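Local coordinates for protein putative protease (Parabacteroides distasonis ATCC 8503, PDB 3KD4) that is of unknown function but may be an exported protease, with two uncharacterised family regions in one chain, at residues A191-P194 with K195-A199; E244-K247 with V248-R252; I290-L293 with L294-M297; S411-S414 with N415-L419; Q477-T480 with P481-S485. All blocks are in the same frame, centred on the assembly; numbering follows the deposited sequence.

Interaction 1 (A191-P194 with K195-A199)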
loop_
_atom_site.group_PDB
_atom_site.type_symbol
_atom_site.label_atom_id
_atom_site.label_comp_id
_atom_site.label_asym_id
_atom_site.label_seq_id
_atom_site.Cartn_x
_atom_site.Cartn_y
_atom_site.Cartn_z
ATOM N N ALA A 191 10.695 6.988 8.130
ATOM C CA ALA A 191 9.850 7.199 6.959
ATOM C C ALA A 191 10.527 6.589 5.739
ATOM O O ALA A 191 11.716 6.309 5.763
ATOM C CB ALA A 191 9.579 8.720 6.748
ATOM N N PHE A 192 9.766 6.380 4.674
ATOM C CA PHE A 192 10.314 5.970 3.368
ATOM C C PHE A 192 11.090 4.652 3.363
ATOM O O PHE A 192 11.983 4.436 2.542
ATOM C CB PHE A 192 11.170 7.105 2.787
ATOM C CG PHE A 192 10.541 8.440 2.935
ATOM C CD1 PHE A 192 9.329 8.717 2.310
ATOM C CD2 PHE A 192 11.131 9.419 3.692
ATOM C CE1 PHE A 192 8.732 9.964 2.452
ATOM C CE2 PHE A 192 10.543 10.644 3.827
ATOM C CZ PHE A 192 9.346 10.919 3.203
ATOM N N GLN A 193 10.709 3.747 4.258
ATOM C CA GLN A 193 11.170 2.380 4.173
ATOM C C GLN A 193 10.476 1.708 2.977
ATOM O O GLN A 193 9.429 2.174 2.520
ATOM C CB GLN A 193 10.820 1.628 5.457
ATOM C CG GLN A 193 11.568 2.167 6.669
ATOM C CD GLN A 193 11.181 1.409 7.942
ATOM O OE1 GLN A 193 11.556 0.261 8.106
ATOM N NE2 GLN A 193 10.436 2.055 8.824
ATOM N N PRO A 194 11.042 0.610 2.493
ATOM C CA PRO A 194 10.420 -0.066 1.374
ATOM C C PRO A 194 8.988 -0.489 1.684
ATOM O O PRO A 194 8.671 -0.874 2.813
ATOM C CB PRO A 194 11.306 -1.297 1.152
ATOM C CG PRO A 194 12.537 -1.018 1.841
ATOM C CD PRO A 194 12.252 -0.086 2.946
ATOM N N LYS A 195 8.133 -0.366 0.685
ATOM C CA LYS A 195 6.762 -0.775 0.811
ATOM C C LYS A 195 6.677 -2.217 1.317
ATOM O O LYS A 195 5.866 -2.527 2.196
ATOM C CB LYS A 195 6.064 -0.652 -0.534
ATOM C CG LYS A 195 4.602 -1.083 -0.504
ATOM C CD LYS A 195 3.939 -0.836 -1.865
ATOM C CE LYS A 195 2.463 -1.240 -1.845
ATOM N NZ LYS A 195 1.803 -0.726 -3.082
ATOM N N ASN A 196 7.525 -3.082 0.793
ATOM C CA ASN A 196 7.623 -4.445 1.307
ATOM C C ASN A 196 8.974 -4.672 1.986
ATOM O O ASN A 196 10.026 -4.704 1.341
ATOM C CB ASN A 196 7.360 -5.420 0.162
ATOM C CG ASN A 196 5.980 -5.206 -0.431
ATOM O OD1 ASN A 196 4.976 -5.238 0.308
ATOM N ND2 ASN A 196 5.918 -4.909 -1.720
ATOM N N ARG A 197 8.947 -4.762 3.308
ATOM C CA ARG A 197 10.181 -4.913 4.077
ATOM C C ARG A 197 10.531 -6.398 4.169
ATOM O O ARG A 197 9.777 -7.169 4.752
ATOM C CB ARG A 197 10.002 -4.309 5.458
ATOM C CG ARG A 197 9.550 -2.863 5.419
ATOM C CD ARG A 197 8.880 -2.422 6.696
ATOM N NE ARG A 197 8.221 -1.133 6.484
ATOM C CZ ARG A 197 7.808 -0.298 7.445
ATOM N NH1 ARG A 197 7.969 -0.594 8.737
ATOM N NH2 ARG A 197 7.228 0.855 7.102
ATOM N N GLU A 198 11.677 -6.790 3.622
ATOM C CA GLU A 198 11.981 -8.225 3.442
ATOM C C GLU A 198 12.359 -8.889 4.759
ATOM O O GLU A 198 12.057 -10.082 4.940
ATOM C CB GLU A 198 13.062 -8.472 2.361
ATOM N N ALA A 199 12.969 -8.121 5.677
ATOM C CA ALA A 199 13.339 -8.617 6.997
ATOM C C ALA A 199 12.227 -8.460 8.022
ATOM O O ALA A 199 12.490 -8.471 9.209
ATOM C CB ALA A 199 14.595 -7.917 7.500
HETATM O O HOH W 1 7.148 0.534 4.566
#
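From Gln193 to Arg197 the backbone runs extended through Gln193 and Pro194, bends at Lys195 (phi -52°, psi -42°) and then extends again, and this single bend brings the side chain of Arg197 back beside Gln193. The two flat groups stack: the amide of Gln193 and the guanidinium of Arg197 lie 28° apart. The amide is displaced toward the guanidinium rim, with Gln193 NE2 over one face and 3.6 Å from Arg197 NH1. Gln193 CD is 3.8 Å from Arg197 CZ, so the overlap involves the amide carbon as well as its nitrogen. Contact is therefore face against face, and the amide N-H groups turn to other acceptors, the carbonyl oxygens of Glu190 and Ser188. The carbonyl of Pro194 works at the guanidinium edge. Pro194 O is 3.4 Å from Arg197 CG, and water 1 closes the remaining distance, donating to Pro194 O at 2.7 Å and accepting from Arg197 NH2 at 2.6 Å. Both the carbonyl oxygen and the water lie in the guanidinium plane, which probably helps, through the water, to set the rotation of the group while Gln193 occupies one face. At the bend itself, Pro194 CB lies 3.6 Å from Asn196 O. This irregular loop joins strand 174-184 to strand 202-206. On its way it lays Phe192 and Pro194 against strand 417-418, Phe192 also pairing with Glu418 through the backbone, while Lys195 and Asn196 touch Arg349 of helix 346-349.

Interaction 2 (E244-K247 with V248-R252)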
loop_
_atom_site.group_PDB
_atom_site.type_symbol
_atom_site.label_atom_id
_atom_site.label_comp_id
_atom_site.label_asym_id
_atom_site.label_seq_id
_atom_site.Cartn_x
_atom_site.Cartn_y
_atom_site.Cartn_z
ATOM N N GLU A 244 -8.006 2.408 -31.480
ATOM C CA GLU A 244 -8.106 1.599 -30.274
ATOM C C GLU A 244 -7.809 2.381 -29.004
ATOM O O GLU A 244 -8.421 2.135 -27.977
ATOM C CB GLU A 244 -7.192 0.407 -30.395
ATOM C CG GLU A 244 -7.723 -0.589 -31.369
ATOM C CD GLU A 244 -6.904 -1.861 -31.409
ATOM O OE1 GLU A 244 -6.016 -2.048 -30.538
ATOM O OE2 GLU A 244 -7.162 -2.678 -32.325
ATOM N N GLN A 245 -6.893 3.347 -29.082
ATOM C CA GLN A 245 -6.552 4.104 -27.910
ATOM C C GLN A 245 -7.760 4.919 -27.421
ATOM O O GLN A 245 -7.982 5.072 -26.211
ATOM C CB GLN A 245 -5.350 5.002 -28.162
ATOM C CG GLN A 245 -4.882 5.763 -26.909
ATOM C CD GLN A 245 -4.387 4.822 -25.818
ATOM O OE1 GLN A 245 -3.473 4.062 -26.044
ATOM N NE2 GLN A 245 -5.010 4.863 -24.643
ATOM N N GLU A 246 -8.528 5.448 -28.370
ATOM C CA GLU A 246 -9.672 6.277 -28.034
ATOM C C GLU A 246 -10.669 5.399 -27.272
ATOM O O GLU A 246 -11.254 5.828 -26.306
ATOM C CB GLU A 246 -10.319 6.865 -29.308
ATOM C CG GLU A 246 -11.532 7.719 -28.993
ATOM C CD GLU A 246 -12.199 8.328 -30.220
ATOM O OE1 GLU A 246 -11.533 8.467 -31.276
ATOM O OE2 GLU A 246 -13.406 8.657 -30.119
ATOM N N LYS A 247 -10.837 4.162 -27.721
ATOM C CA LYS A 247 -11.747 3.243 -27.062
ATOM C C LYS A 247 -11.352 2.977 -25.617
ATOM O O LYS A 247 -12.213 2.976 -24.724
ATOM C CB LYS A 247 -11.825 1.932 -27.812
ATOM C CG LYS A 247 -12.394 2.022 -29.198
ATOM C CD LYS A 247 -12.448 0.629 -29.747
ATOM C CE LYS A 247 -13.117 0.535 -31.088
ATOM N NZ LYS A 247 -13.185 -0.925 -31.429
ATOM N N VAL A 248 -10.063 2.747 -25.379
ATOM C CA VAL A 248 -9.568 2.554 -24.008
ATOM C C VAL A 248 -9.880 3.810 -23.184
ATOM O O VAL A 248 -10.396 3.733 -22.063
ATOM C CB VAL A 248 -8.030 2.224 -23.958
ATOM C CG1 VAL A 248 -7.511 2.230 -22.493
ATOM C CG2 VAL A 248 -7.722 0.888 -24.675
ATOM N N ASN A 249 -9.596 4.975 -23.744
ATOM C CA ASN A 249 -9.824 6.225 -23.007
ATOM C C ASN A 249 -11.277 6.432 -22.635
ATOM O O ASN A 249 -11.578 6.839 -21.526
ATOM C CB ASN A 249 -9.341 7.416 -23.818
ATOM C CG ASN A 249 -7.858 7.342 -24.145
ATOM O OD1 ASN A 249 -7.087 6.615 -23.493
ATOM N ND2 ASN A 249 -7.450 8.110 -25.152
ATOM N N ILE A 250 -12.170 6.140 -23.567
ATOM C CA ILE A 250 -13.600 6.282 -23.324
ATOM C C ILE A 250 -14.027 5.375 -22.154
ATOM O O ILE A 250 -14.672 5.833 -21.198
ATOM C CB ILE A 250 -14.413 5.977 -24.606
ATOM C CG1 ILE A 250 -14.232 7.114 -25.633
ATOM C CG2 ILE A 250 -15.904 5.794 -24.269
ATOM C CD1 ILE A 250 -14.769 6.809 -27.062
ATOM N N ILE A 251 -13.591 4.117 -22.182
ATOM C CA ILE A 251 -13.999 3.148 -21.171
ATOM C C ILE A 251 -13.394 3.513 -19.804
ATOM O O ILE A 251 -14.106 3.633 -18.803
ATOM C CB ILE A 251 -13.637 1.703 -21.572
ATOM C CG1 ILE A 251 -14.341 1.295 -22.883
ATOM C CG2 ILE A 251 -13.957 0.706 -20.414
ATOM C CD1 ILE A 251 -15.851 1.267 -22.825
ATOM N N ARG A 252 -12.085 3.707 -19.769
ATOM C CA ARG A 252 -11.388 4.113 -18.551
ATOM C C ARG A 252 -11.999 5.371 -17.931
ATOM O O ARG A 252 -12.240 5.422 -16.740
ATOM C CB ARG A 252 -9.914 4.361 -18.865
ATOM C CG ARG A 252 -9.016 4.490 -17.664
ATOM C CD ARG A 252 -7.619 5.000 -18.062
ATOM N NE ARG A 252 -7.765 6.299 -18.698
ATOM C CZ ARG A 252 -7.518 6.583 -19.975
ATOM N NH1 ARG A 252 -7.011 5.667 -20.813
ATOM N NH2 ARG A 252 -7.761 7.820 -20.423
#
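The side chains of Gln245 and Asn249 cross at a slant, amide planes 33° apart, and Gln245 NE2 donates to Asn249 OD1 at 3.0 Å with an N-H...O angle of 158°. The oxygen lies in the amide plane of Gln245, whereas the donor is tilted out of the Asn249 carbonyl plane. The bend of Gln245 at chi2 (64°) brings its NE2 round toward the next turn; its OE1 accepts from Gln339 NE2 on strand 337-341. Asn249 OD1 has a second firm donor, Arg252 NH1 at 2.8 Å, with the oxygen close to the guanidinium plane, and a weak one in Arg252 NH2. These side chains follow the i to i+4 and i to i+3 spacing of an alpha-helix, here the first turns of helix 244-258, whose backbone bonds include Asn249 N to Gln245 O at 2.9 Å. A leucine in place of Asn249 would probably leave Gln245 NE2 and Arg252 NH1 without their shared acceptor and give the guanidinium more freedom to turn. One residue further on, Ile250 CD1 lies against the glutamate chain, 3.8 Å from Glu246 OE2 and 3.9 Å from Glu246 CG. Lys247 extends from the same helix so that NZ donates to Ala301 O. Ile251, with CG1 3.3 Å from Lys247 O, is buried between helices 228-238 and 287-300.

Interaction 3 (I290-L293 with L294-M297)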
loop_
_atom_site.group_PDB
_atom_site.type_symbol
_atom_site.label_atom_id
_atom_site.label_comp_id
_atom_site.label_asym_id
_atom_site.label_seq_id
_atom_site.Cartn_x
_atom_site.Cartn_y
_atom_site.Cartn_z
ATOM N N ILE A 290 -13.959 -3.096 -9.671
ATOM C CA ILE A 290 -13.618 -2.113 -10.688
ATOM C C ILE A 290 -12.673 -2.692 -11.738
ATOM O O ILE A 290 -12.872 -2.510 -12.952
ATOM C CB ILE A 290 -13.067 -0.801 -10.035
ATOM C CG1 ILE A 290 -14.182 -0.114 -9.229
ATOM C CG2 ILE A 290 -12.504 0.170 -11.102
ATOM C CD1 ILE A 290 -13.675 1.019 -8.277
ATOM N N ALA A 291 -11.684 -3.440 -11.287
ATOM C CA ALA A 291 -10.770 -4.098 -12.202
ATOM C C ALA A 291 -11.516 -5.013 -13.180
ATOM O O ALA A 291 -11.207 -5.023 -14.358
ATOM C CB ALA A 291 -9.729 -4.908 -11.421
ATOM N N GLN A 292 -12.478 -5.787 -12.689
ATOM C CA GLN A 292 -13.217 -6.733 -13.549
ATOM C C GLN A 292 -14.174 -6.013 -14.459
ATOM O O GLN A 292 -14.323 -6.395 -15.612
ATOM C CB GLN A 292 -13.963 -7.797 -12.732
ATOM C CG GLN A 292 -14.722 -8.838 -13.568
ATOM C CD GLN A 292 -13.859 -9.673 -14.497
ATOM O OE1 GLN A 292 -12.640 -9.565 -14.497
ATOM N NE2 GLN A 292 -14.504 -10.538 -15.285
ATOM N N LEU A 293 -14.810 -4.953 -13.959
ATOM C CA LEU A 293 -15.704 -4.148 -14.798
ATOM C C LEU A 293 -14.959 -3.549 -16.016
ATOM O O LEU A 293 -15.399 -3.634 -17.181
ATOM C CB LEU A 293 -16.342 -3.034 -13.959
ATOM C CG LEU A 293 -17.263 -2.105 -14.757
ATOM C CD1 LEU A 293 -18.363 -2.947 -15.455
ATOM C CD2 LEU A 293 -17.877 -0.965 -13.885
ATOM N N LEU A 294 -13.812 -2.958 -15.740
ATOM C CA LEU A 294 -12.974 -2.371 -16.777
ATOM C C LEU A 294 -12.530 -3.467 -17.772
ATOM O O LEU A 294 -12.636 -3.314 -18.974
ATOM C CB LEU A 294 -11.777 -1.715 -16.080
ATOM C CG LEU A 294 -10.662 -1.035 -16.866
ATOM C CD1 LEU A 294 -11.200 0.109 -17.751
ATOM C CD2 LEU A 294 -9.555 -0.564 -15.888
ATOM N N ASN A 295 -12.035 -4.588 -17.246
ATOM C CA ASN A 295 -11.659 -5.728 -18.086
ATOM C C ASN A 295 -12.812 -6.219 -18.993
ATOM O O ASN A 295 -12.622 -6.407 -20.208
ATOM C CB ASN A 295 -11.156 -6.858 -17.171
ATOM C CG ASN A 295 -10.693 -8.069 -17.938
ATOM O OD1 ASN A 295 -9.878 -7.969 -18.853
ATOM N ND2 ASN A 295 -11.240 -9.218 -17.586
ATOM N N VAL A 296 -13.995 -6.400 -18.421
ATOM C CA VAL A 296 -15.164 -6.852 -19.194
ATOM C C VAL A 296 -15.504 -5.839 -20.296
ATOM O O VAL A 296 -15.749 -6.200 -21.441
ATOM C CB VAL A 296 -16.385 -7.042 -18.291
ATOM C CG1 VAL A 296 -17.681 -7.139 -19.114
ATOM C CG2 VAL A 296 -16.184 -8.287 -17.378
HETATM N N MSE A 297 -15.467 -4.564 -19.952
HETATM C CA MSE A 297 -15.862 -3.526 -20.905
HETATM C C MSE A 297 -14.801 -3.366 -21.989
HETATM O O MSE A 297 -15.133 -3.293 -23.183
HETATM C CB MSE A 297 -16.123 -2.220 -20.169
HETATM C CG MSE A 297 -17.344 -2.291 -19.315
HETATM SE SE MSE A 297 -17.861 -0.574 -18.486
HETATM C CE MSE A 297 -18.722 0.170 -20.087
#
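Met297, modelled as selenomethionine, folds against Leu293 one turn earlier in the alpha-helix 287-300. Its CB lies 3.4 Å from Leu293 O, the same oxygen that accepts the Met297 backbone N-H. CG comes closer still, 3.2 Å from Leu293 O, because it stands anti to its own carbonyl carbon (chi1 -69°) and is thereby directed back along the helix. From there the chain passes beside the leucine: SE is 3.9 Å from Leu293 CD1 and 4.1 Å from Leu293 CG, an apolar contact between two side chains that run side by side and point the same way. Beyond SE the chain bends at chi3 (79°), and the residue packs on Ala234 and Leu237 of helix 228-238 and on Ile251 of helix 244-258. Leu293 itself reaches Ile276 and Leu280 of helix 276-282, so the pair sits where helix 287-300 meets three others. On another face of the helix, Gln292 bends at chi2 and carries its amide over Val296, with Gln292 NE2 3.5 Å from Val296 CG2. Replacing Gln292 by an alanine would probably uncover Val296 CG2 and open a gap toward Val307, which the glutamine touches on strand 305-312. The backbone beneath is regular, Leu294 N donating to Ile290 O at 3.0 Å with an N-H...O angle of 171°. Val296 N is held by Gln292 O at 2.8 Å, and the methyl Val296 CG2 presses on that same carbonyl oxygen from 3.2 Å.

Interaction 4 (S411-S414 with N415-L419)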
loop_
_atom_site.group_PDB
_atom_site.type_symbol
_atom_site.label_atom_id
_atom_site.label_comp_id
_atom_site.label_asym_id
_atom_site.label_seq_id
_atom_site.Cartn_x
_atom_site.Cartn_y
_atom_site.Cartn_z
ATOM N N SER A 411 19.837 12.914 8.578
ATOM C CA SER A 411 21.159 12.632 8.036
ATOM C C SER A 411 21.562 11.189 8.301
ATOM O O SER A 411 22.412 10.636 7.618
ATOM C CB SER A 411 22.195 13.587 8.640
ATOM O OG SER A 411 22.305 13.359 10.027
ATOM N N LYS A 412 20.960 10.584 9.305
ATOM C CA LYS A 412 21.286 9.220 9.676
ATOM C C LYS A 412 20.152 8.308 9.207
ATOM O O LYS A 412 18.986 8.706 9.149
ATOM C CB LYS A 412 21.476 9.116 11.191
ATOM N N ARG A 413 20.501 7.081 8.872
ATOM C CA ARG A 413 19.528 6.152 8.368
ATOM C C ARG A 413 19.963 4.745 8.697
ATOM O O ARG A 413 21.131 4.394 8.525
ATOM C CB ARG A 413 19.421 6.354 6.864
ATOM C CG ARG A 413 18.442 5.452 6.187
ATOM C CD ARG A 413 17.204 6.144 5.791
ATOM N NE ARG A 413 16.159 5.154 5.505
ATOM C CZ ARG A 413 14.861 5.400 5.586
ATOM N NH1 ARG A 413 14.432 6.608 5.909
ATOM N NH2 ARG A 413 13.986 4.434 5.346
ATOM N N SER A 414 19.036 3.951 9.222
ATOM C CA SER A 414 19.329 2.576 9.563
ATOM C C SER A 414 18.699 1.586 8.598
ATOM O O SER A 414 19.218 0.500 8.427
ATOM C CB SER A 414 18.870 2.297 10.979
ATOM O OG SER A 414 17.489 2.001 10.992
ATOM N N ASN A 415 17.583 1.948 7.967
ATOM C CA ASN A 415 16.882 1.028 7.063
ATOM C C ASN A 415 16.997 1.454 5.618
ATOM O O ASN A 415 17.402 2.577 5.330
ATOM C CB ASN A 415 15.417 0.938 7.460
ATOM C CG ASN A 415 15.244 0.315 8.819
ATOM O OD1 ASN A 415 15.082 1.001 9.824
ATOM N ND2 ASN A 415 15.363 -0.986 8.866
ATOM N N LEU A 416 16.655 0.548 4.713
ATOM C CA LEU A 416 16.569 0.886 3.307
ATOM C C LEU A 416 15.679 2.060 3.114
ATOM O O LEU A 416 14.671 2.203 3.807
ATOM C CB LEU A 416 16.025 -0.263 2.482
ATOM C CG LEU A 416 16.940 -1.481 2.324
ATOM C CD1 LEU A 416 16.206 -2.531 1.470
ATOM C CD2 LEU A 416 18.275 -1.101 1.682
ATOM N N PHE A 417 16.075 2.883 2.147
ATOM C CA PHE A 417 15.371 4.075 1.744
ATOM C C PHE A 417 14.778 3.844 0.355
ATOM O O PHE A 417 15.500 3.424 -0.541
ATOM C CB PHE A 417 16.391 5.209 1.709
ATOM C CG PHE A 417 15.819 6.520 1.345
ATOM C CD1 PHE A 417 14.869 7.104 2.145
ATOM C CD2 PHE A 417 16.235 7.185 0.212
ATOM C CE1 PHE A 417 14.327 8.342 1.810
ATOM C CE2 PHE A 417 15.694 8.452 -0.119
ATOM C CZ PHE A 417 14.735 9.001 0.682
ATOM N N GLU A 418 13.492 4.101 0.172
ATOM C CA GLU A 418 12.820 3.815 -1.112
ATOM C C GLU A 418 12.056 4.990 -1.625
ATOM O O GLU A 418 11.302 5.606 -0.885
ATOM C CB GLU A 418 11.836 2.626 -0.936
ATOM C CG GLU A 418 11.226 2.081 -2.239
ATOM C CD GLU A 418 10.371 0.865 -1.988
ATOM O OE1 GLU A 418 10.914 -0.238 -2.086
ATOM O OE2 GLU A 418 9.180 1.007 -1.646
ATOM N N LEU A 419 12.226 5.290 -2.909
ATOM C CA LEU A 419 11.505 6.367 -3.559
ATOM C C LEU A 419 10.217 5.830 -4.178
ATOM O O LEU A 419 10.163 4.669 -4.576
ATOM C CB LEU A 419 12.361 6.950 -4.671
ATOM C CG LEU A 419 13.773 7.419 -4.327
ATOM C CD1 LEU A 419 14.354 8.025 -5.599
ATOM C CD2 LEU A 419 13.743 8.448 -3.191
#
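Arg413 leaves the backbone with CG anti to its N (chi1 180°) and then turns at chi2 to 106°, far from a staggered value, and this combination swings the guanidinium forward along its own chain to meet Asn415, Leu416 and Phe417. The loop bound in this way leads into strand 417-418, which pairs antiparallel with strand 478-479 in a two-stranded ladder. The bonds are from side chain to backbone. Arg413 NE donates to Asn415 O at 2.9 Å, with the oxygen at the edge of the guanidinium and in its plane. Arg413 NH2 donates to Leu416 O at 2.8 Å, that oxygen being tilted somewhat out of the plane. Both donors stand above the planes of the carbonyls they reach. Two successive carbonyl oxygens are thus gripped by one group, which probably helps to hold the chain as it enters the strand. The third nitrogen works elsewhere: NH1 donates to Ala191 O of the loop before strand 202-206, while Glu190, whose carboxylate accepts from Ser414 N and Asn415 N, makes a long, weak ion pair with NE. Phe417 crosses the arginine at about a right angle, its ring plane turned 66° from the guanidinium. Phe417 CB lies 3.8 Å from Arg413 NE, and Phe417 CD1 rests over the centre of one guanidinium face, 3.8 Å above it and 3.8 Å from Arg413 NH1.

Interaction 5 (Q477-T480 with P481-S485)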
loop_
_atom_site.group_PDB
_atom_site.type_symbol
_atom_site.label_atom_id
_atom_site.label_comp_id
_atom_site.label_asym_id
_atom_site.label_seq_id
_atom_site.Cartn_x
_atom_site.Cartn_y
_atom_site.Cartn_z
ATOM N N GLN A 477 15.835 3.321 -7.236
ATOM C CA GLN A 477 14.688 3.348 -6.348
ATOM C C GLN A 477 14.990 3.058 -4.882
ATOM O O GLN A 477 14.319 3.585 -4.016
ATOM C CB GLN A 477 13.703 2.275 -6.782
ATOM C CG GLN A 477 12.961 2.601 -7.999
ATOM C CD GLN A 477 12.199 1.433 -8.514
ATOM O OE1 GLN A 477 10.969 1.435 -8.437
ATOM N NE2 GLN A 477 12.927 0.391 -9.035
ATOM N N GLN A 478 15.926 2.158 -4.618
ATOM C CA GLN A 478 16.224 1.753 -3.255
ATOM C C GLN A 478 17.666 1.954 -2.909
ATOM O O GLN A 478 18.556 1.669 -3.710
ATOM C CB GLN A 478 15.908 0.286 -3.021
ATOM C CG GLN A 478 14.446 -0.069 -3.223
ATOM C CD GLN A 478 14.187 -1.544 -2.917
ATOM O OE1 GLN A 478 14.977 -2.395 -3.302
ATOM N NE2 GLN A 478 13.088 -1.842 -2.249
ATOM N N PHE A 479 17.886 2.373 -1.673
ATOM C CA PHE A 479 19.190 2.794 -1.212
ATOM C C PHE A 479 19.467 2.216 0.174
ATOM O O PHE A 479 18.623 2.279 1.079
ATOM C CB PHE A 479 19.262 4.329 -1.154
ATOM C CG PHE A 479 19.004 4.992 -2.454
ATOM C CD1 PHE A 479 17.691 5.248 -2.872
ATOM C CD2 PHE A 479 20.060 5.337 -3.288
ATOM C CE1 PHE A 479 17.444 5.838 -4.095
ATOM C CE2 PHE A 479 19.830 5.938 -4.540
ATOM C CZ PHE A 479 18.523 6.206 -4.939
ATOM N N THR A 480 20.641 1.615 0.309
ATOM C CA THR A 480 21.129 1.159 1.583
ATOM C C THR A 480 21.579 2.388 2.363
ATOM O O THR A 480 21.758 3.471 1.781
ATOM C CB THR A 480 22.370 0.283 1.410
ATOM O OG1 THR A 480 23.364 1.063 0.745
ATOM C CG2 THR A 480 22.056 -0.978 0.592
ATOM N N PRO A 481 21.776 2.229 3.681
ATOM C CA PRO A 481 22.291 3.329 4.489
ATOM C C PRO A 481 23.629 3.868 3.973
ATOM O O PRO A 481 23.849 5.067 4.041
ATOM C CB PRO A 481 22.401 2.724 5.877
ATOM C CG PRO A 481 21.340 1.635 5.887
ATOM C CD PRO A 481 21.368 1.077 4.504
ATOM N N ALA A 482 24.471 3.007 3.399
ATOM C CA ALA A 482 25.743 3.438 2.779
ATOM C C ALA A 482 25.530 4.348 1.568
ATOM O O ALA A 482 26.365 5.201 1.279
ATOM C CB ALA A 482 26.582 2.225 2.381
ATOM N N GLU A 483 24.405 4.185 0.876
ATOM C CA GLU A 483 24.103 4.942 -0.329
ATOM C C GLU A 483 23.234 6.148 -0.028
ATOM O O GLU A 483 23.047 6.991 -0.883
ATOM C CB GLU A 483 23.342 4.060 -1.328
ATOM C CG GLU A 483 24.178 3.029 -2.064
ATOM C CD GLU A 483 23.353 1.936 -2.750
ATOM O OE1 GLU A 483 22.197 1.654 -2.357
ATOM O OE2 GLU A 483 23.896 1.326 -3.694
ATOM N N TYR A 484 22.712 6.228 1.194
ATOM C CA TYR A 484 21.681 7.192 1.522
ATOM C C TYR A 484 22.175 8.635 1.473
ATOM O O TYR A 484 21.470 9.514 0.981
ATOM C CB TYR A 484 21.099 6.843 2.871
ATOM C CG TYR A 484 20.165 7.856 3.469
ATOM C CD1 TYR A 484 18.867 8.015 2.986
ATOM C CD2 TYR A 484 20.574 8.657 4.529
ATOM C CE1 TYR A 484 17.986 8.963 3.555
ATOM C CE2 TYR A 484 19.709 9.604 5.103
ATOM C CZ TYR A 484 18.415 9.737 4.640
ATOM O OH TYR A 484 17.561 10.662 5.217
ATOM N N SER A 485 23.395 8.887 1.932
ATOM C CA SER A 485 23.877 10.264 1.966
ATOM C C SER A 485 23.925 10.906 0.569
ATOM O O SER A 485 23.519 12.062 0.399
ATOM C CB SER A 485 25.225 10.337 2.673
ATOM O OG SER A 485 25.034 10.182 4.069
HETATM O O HOH W 2 20.721 -0.694 -3.087
#
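Thr480 and Glu483 form a capping box at the start of helix 481-495, each side chain serving the backbone N-H of the other. Thr480 N donates to Glu483 OE1 at 3.1 Å and nearly straight, with an N-H...O angle of 165°; the carboxylate oxygen is met on its anti side. In return Glu483 N points to Thr480 OG1, but weakly, at 3.3 Å, and it also donates to Thr480 O at 2.9 Å from above the carbonyl plane. The threonine can offer OG1 here because chi1 of 59° sets the oxygen between its backbone N and carbonyl carbon. Glu483 extends beyond CG, which returns its carboxylate past the threonine to the strand end. There a bridging water follows: water 2 donates to Glu483 OE1 at 2.9 Å and, over 3.3 Å, to Gln478 O. The helix start would probably favour the negative charge of the glutamate. Further out, the ring of Phe479 meets Glu483 CB with its edge, CD2 lying 4.0 Å away. Phe479 belongs to strand 478-479, whose Gln478 NE2 donates to Glu418 OE1 on the paired strand. On the helix side, Tyr484 OH donates to Asn410 O and its ring meets Phe417 edge-to-face. The junction is tight where proline follows threonine: Thr480 CB lies 3.3 Å from Pro481 CD, closer than ordinary carbon contact.

In the fold
Along the chain the five contacts follow in series; each joins adjacent segments, so none nests in or crosses another, and none closes a long loop. Interaction 1 lies in the loop between strands 174-184 and 202-206. Interactions 2 and 3 belong to helices 244-258 and 287-300, which pack together through Ile251 against Leu294 and Met297, with centres about 13 Å apart. Interactions 4 and 5, centres about 6 Å apart, share the ladder of strands 417-418 and 478-479. Interaction 1 returns to this pair: Phe192 O meets Glu418 N, tying the early loop to the later region. The helical pair stays apart, its nearest atoms at least about 15 Å from the rest.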